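Local coordinates for putative sugar ABC transporter (Yersinia enterocolitica subsp. enterocolitica 8081, PDB 5ULB), which probably captures methylthioribose-like sugars in the periplasm and delivers them to an ABC importer, at residues A291-Q295 against A296-S300; S308-S311 against K312-G316. All coordinates share one frame; numbering follows the deposited sequence.

In the fold
Both contacts are local and follow each other in series along the chain; they neither nest nor cross. Contact 1 (291-300) comes first, at the turn from strand 285-294 into helix 295-299. That strand lies between strand 118-122, to which it is parallel, and strand 254-259, to which it is antiparallel. The chain then loops on to contact 2 (308-316), a helical turn in the long connection before helix 327-335, and folds it back against contact 1, with centres about 11 Å apart. The joint is apolar: Ile-293 CG1 lies 3.8 Å from Ile-314 CD1, and Leu-297 CD2 lies 3.9 Å from Ile-314 CG1. Contact 2 thereby ties the late loop to the strand and its short helix.

Contact 1 of 2, residues A291-Q295 against A296-S300; sequences ASIPQ and ALLVS
The pyrrolidine ring of Pro-294 meets Leu-297 at its CG corner, 4.0 Å from Leu-297 CB. The flat carboxamide of Gln-295 instead leaves the contact: with CG anti to the backbone N (chi1 177°) and the chain extended, NE2 reaches the main-chain oxygens of Met-247 and Ser-252. Its aliphatic part stays beside the helix, Gln-295 CG lying 4.0 Å from Val-299 CG2 as the two side chains run alongside each other in the same direction. Here strand 285-294 of the periplasmic-binding-protein fold passes directly into helix 295-299, and Pro-294 occupies the N-cap position. The first turn is held by main-chain bonds. Val-299 N donates to Gln-295 O over 3.0 Å, with a straight N-H (167°) arriving almost head-on to the carbonyl. Leu-297 N reaches Pro-294 O at 3.1 Å, a weak bond bent to 127°. On the buried side the branched ends of Ile-293 and Leu-298 meet at an angle, Ile-293 CG2 touching Leu-298 CD2 at 3.8 Å. Met-247 of helix 241-248 packs on both of these residues, and Arg-248 NH1 of the same helix is hydrogen-bonded to Leu-298 O.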
loop_
_atom_site.group_PDB
_atom_site.type_symbol
_atom_site.label_atom_id
_atom_site.label_comp_id
_atom_site.label_asym_id
_atom_site.label_seq_id
_atom_site.Cartn_x
_atom_site.Cartn_y
_atom_site.Cartn_z
ATOM N N ALA A 291 -0.813 11.993 0.884
ATOM C CA ALA A 291 -0.087 13.212 0.920
ATOM C C ALA A 291 1.027 13.166 -0.107
ATOM O O ALA A 291 1.579 12.108 -0.394
ATOM C CB ALA A 291 0.517 13.461 2.317
ATOM N N SER A 292 1.358 14.340 -0.650
ATOM C CA SER A 292 2.423 14.438 -1.599
ATOM C C SER A 292 3.673 14.962 -0.847
ATOM O O SER A 292 3.641 16.075 -0.307
ATOM C CB SER A 292 2.073 15.390 -2.725
ATOM O OG SER A 292 0.855 14.893 -3.349
ATOM N N ILE A 293 4.743 14.179 -0.937
ATOM C CA ILE A 293 5.934 14.403 -0.146
ATOM C C ILE A 293 7.060 14.842 -1.094
ATOM O O ILE A 293 7.577 14.047 -1.844
ATOM C CB ILE A 293 6.389 13.130 0.621
ATOM C CG1 ILE A 293 5.256 12.554 1.439
ATOM C CG2 ILE A 293 7.651 13.384 1.486
ATOM C CD1 ILE A 293 5.470 11.152 1.940
ATOM N N PRO A 294 7.411 16.101 -1.089
ATOM C CA PRO A 294 8.506 16.628 -2.014
ATOM C C PRO A 294 9.906 16.418 -1.428
ATOM O O PRO A 294 10.117 16.594 -0.248
ATOM C CB PRO A 294 8.210 18.117 -2.178
ATOM C CG PRO A 294 7.533 18.455 -0.858
ATOM C CD PRO A 294 6.812 17.235 -0.320
ATOM N N GLN A 295 10.839 16.103 -2.297
ATOM C CA GLN A 295 12.227 15.912 -1.911
ATOM C C GLN A 295 12.781 17.076 -1.131
ATOM O O GLN A 295 13.492 16.903 -0.149
ATOM C CB GLN A 295 13.057 15.706 -3.160
ATOM C CG GLN A 295 14.539 15.559 -2.965
ATOM C CD GLN A 295 15.284 15.267 -4.211
ATOM O OE1 GLN A 295 15.012 15.879 -5.254
ATOM N NE2 GLN A 295 16.274 14.332 -4.147
ATOM N N ALA A 296 12.437 18.294 -1.537
ATOM C CA ALA A 296 13.079 19.468 -0.872
ATOM C C ALA A 296 12.732 19.505 0.635
ATOM O O ALA A 296 13.564 19.964 1.450
ATOM C CB ALA A 296 12.689 20.716 -1.515
ATOM N N LEU A 297 11.521 19.071 0.976
ATOM C CA LEU A 297 11.154 18.986 2.387
ATOM C C LEU A 297 12.123 18.120 3.208
ATOM O O LEU A 297 12.534 18.503 4.327
ATOM C CB LEU A 297 9.662 18.550 2.498
ATOM C CG LEU A 297 9.101 18.470 3.885
ATOM C CD1 LEU A 297 8.988 19.846 4.482
ATOM C CD2 LEU A 297 7.744 17.773 3.881
ATOM N N LEU A 298 12.367 16.952 2.689
ATOM C CA LEU A 298 13.263 16.037 3.322
ATOM C C LEU A 298 14.688 16.521 3.373
ATOM O O LEU A 298 15.362 16.395 4.416
ATOM C CB LEU A 298 13.119 14.634 2.709
ATOM C CG LEU A 298 12.176 13.697 3.377
ATOM C CD1 LEU A 298 12.574 13.365 4.846
ATOM C CD2 LEU A 298 10.847 14.304 3.328
ATOM N N VAL A 299 15.166 17.097 2.282
ATOM C CA VAL A 299 16.551 17.628 2.227
ATOM C C VAL A 299 16.782 18.717 3.254
ATOM O O VAL A 299 17.894 18.835 3.835
ATOM C CB VAL A 299 16.892 18.109 0.804
ATOM C CG1 VAL A 299 18.253 18.870 0.666
ATOM C CG2 VAL A 299 16.937 16.812 -0.082
ATOM N N SER A 300 15.694 19.485 3.564
ATOM C CA SER A 300 15.730 20.572 4.597
ATOM C C SER A 300 15.856 20.125 6.065
ATOM O O SER A 300 16.150 20.922 6.933
ATOM C CB SER A 300 14.475 21.410 4.555
ATOM O OG SER A 300 14.375 22.129 3.360
#

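Contact 2 of 2, residues S308-S311 against K312-G316; sequences SGLS and KIIPG
Ile-314 holds CG1 anti to its own carbonyl carbon (chi1 -56°), which runs its side chain alongside that of Leu-310 in the same direction and sets Ile-314 CD1 4.2 Å from Leu-310 CD2. In Ile-313 the same branch is tucked between the backbone N and the carbonyl carbon (chi1 58°), crossing the leucine at a slant, with Ile-313 CD1 also 4.2 Å from Leu-310 CD2. One methyl of the leucine thus serves both isoleucines. Ile-313 CG1 additionally rests 3.6 Å from Leu-310 O.

The backbone carrying these side chains makes a helical turn, mixing 3-10 and alpha-type bonds. Lys-312 N donates to Gly-309 O at 3.2 Å, and Ile-313 N to Leu-310 O at 2.9 Å; in each the donor stands well above the carbonyl plane. Ile-314 N joins at 2.8 Å from Leu-310 O, almost in line with the carbonyl, although its own N-H is bent to 136°. At the start of the turn Asn-306 OD1 accepts from Gly-309 N and from Ser-308 OG, while Ser-311 OG gives a weak bond to Ser-308 O. Beyond the turn, a water donates to Ser-311 O at 2.8 Å and accepts from Gly-316 N at 2.9 Å, linking the turn to the segment that leaves it. The CB and CG of Lys-312 lie against Gly-309 O before the chain leads away. Leu-310 itself is buried, with Val-305, Trp-317 and Ile-293 also touching it. Leu-310 O takes two amide protons, so one oxygen pairs the N-H groups of both isoleucines whose side chains touch the leucine; the turn thus keeps its amides bonded while its side chains present an apolar surface to strand 285-294 and helix 295-299.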
loop_
_atom_site.group_PDB
_atom_site.type_symbol
_atom_site.label_atom_id
_atom_site.label_comp_id
_atom_site.label_asym_id
_atom_site.label_seq_id
_atom_site.Cartn_x
_atom_site.Cartn_y
_atom_site.Cartn_z
ATOM N N SER A 308 7.374 7.432 10.621
ATOM C CA SER A 308 6.661 7.848 11.856
ATOM C C SER A 308 6.925 9.355 12.105
ATOM O O SER A 308 5.986 10.101 12.458
ATOM C CB SER A 308 7.042 6.898 13.067
ATOM O OG SER A 308 8.448 6.735 13.176
ATOM N N GLY A 309 8.134 9.773 11.828
ATOM C CA GLY A 309 8.554 11.130 11.999
ATOM C C GLY A 309 7.961 12.170 11.055
ATOM O O GLY A 309 8.145 13.378 11.233
ATOM N N LEU A 310 7.403 11.705 9.984
ATOM C CA LEU A 310 6.833 12.604 8.974
ATOM C C LEU A 310 5.690 13.467 9.576
ATOM O O LEU A 310 5.431 14.545 9.093
ATOM C CB LEU A 310 6.285 11.870 7.773
ATOM C CG LEU A 310 7.280 11.317 6.838
ATOM C CD1 LEU A 310 6.591 10.438 5.765
ATOM C CD2 LEU A 310 8.159 12.435 6.196
ATOM N N SER A 311 5.027 12.982 10.625
ATOM C CA SER A 311 3.980 13.749 11.213
ATOM C C SER A 311 4.451 15.093 11.727
ATOM O O SER A 311 3.626 15.993 11.960
ATOM C CB SER A 311 3.274 13.014 12.322
ATOM O OG SER A 311 4.144 12.721 13.405
ATOM N N LYS A 312 5.714 15.236 12.031
ATOM C CA LYS A 312 6.210 16.446 12.529
ATOM C C LYS A 312 6.387 17.435 11.499
ATOM O O LYS A 312 6.429 18.611 11.866
ATOM C CB LYS A 312 7.575 16.295 13.262
ATOM C CG LYS A 312 7.514 15.174 14.321
ATOM C CD LYS A 312 8.291 15.597 15.563
ATOM C CE LYS A 312 8.176 14.574 16.686
ATOM N NZ LYS A 312 9.242 13.553 16.538
ATOM N N ILE A 313 6.415 17.055 10.238
ATOM C CA ILE A 313 6.631 18.001 9.139
ATOM C C ILE A 313 5.570 17.998 8.072
ATOM O O ILE A 313 5.623 18.765 7.157
ATOM C CB ILE A 313 8.090 17.810 8.505
ATOM C CG1 ILE A 313 8.290 16.384 7.984
ATOM C CG2 ILE A 313 9.148 18.251 9.498
ATOM C CD1 ILE A 313 9.613 16.188 7.275
ATOM N N ILE A 314 4.621 17.072 8.182
ATOM C CA ILE A 314 3.465 16.970 7.311
ATOM C C ILE A 314 2.257 16.862 8.224
ATOM O O ILE A 314 1.922 15.820 8.794
ATOM C CB ILE A 314 3.535 15.750 6.365
ATOM C CG1 ILE A 314 4.785 15.775 5.566
ATOM C CG2 ILE A 314 2.209 15.525 5.605
ATOM C CD1 ILE A 314 4.913 14.588 4.681
ATOM N N PRO A 315 1.566 17.985 8.430
ATOM C CA PRO A 315 0.403 18.011 9.327
ATOM C C PRO A 315 -0.568 16.930 8.979
ATOM O O PRO A 315 -0.954 16.860 7.806
ATOM C CB PRO A 315 -0.251 19.336 9.014
ATOM C CG PRO A 315 0.936 20.242 8.746
ATOM C CD PRO A 315 1.901 19.371 7.933
ATOM N N GLY A 316 -0.884 16.101 9.996
ATOM C CA GLY A 316 -1.804 15.071 9.940
ATOM C C GLY A 316 -1.381 13.734 9.285
ATOM O O GLY A 316 -2.182 12.763 9.249
HETATM O O HOH W 1 0.871 15.870 12.266
#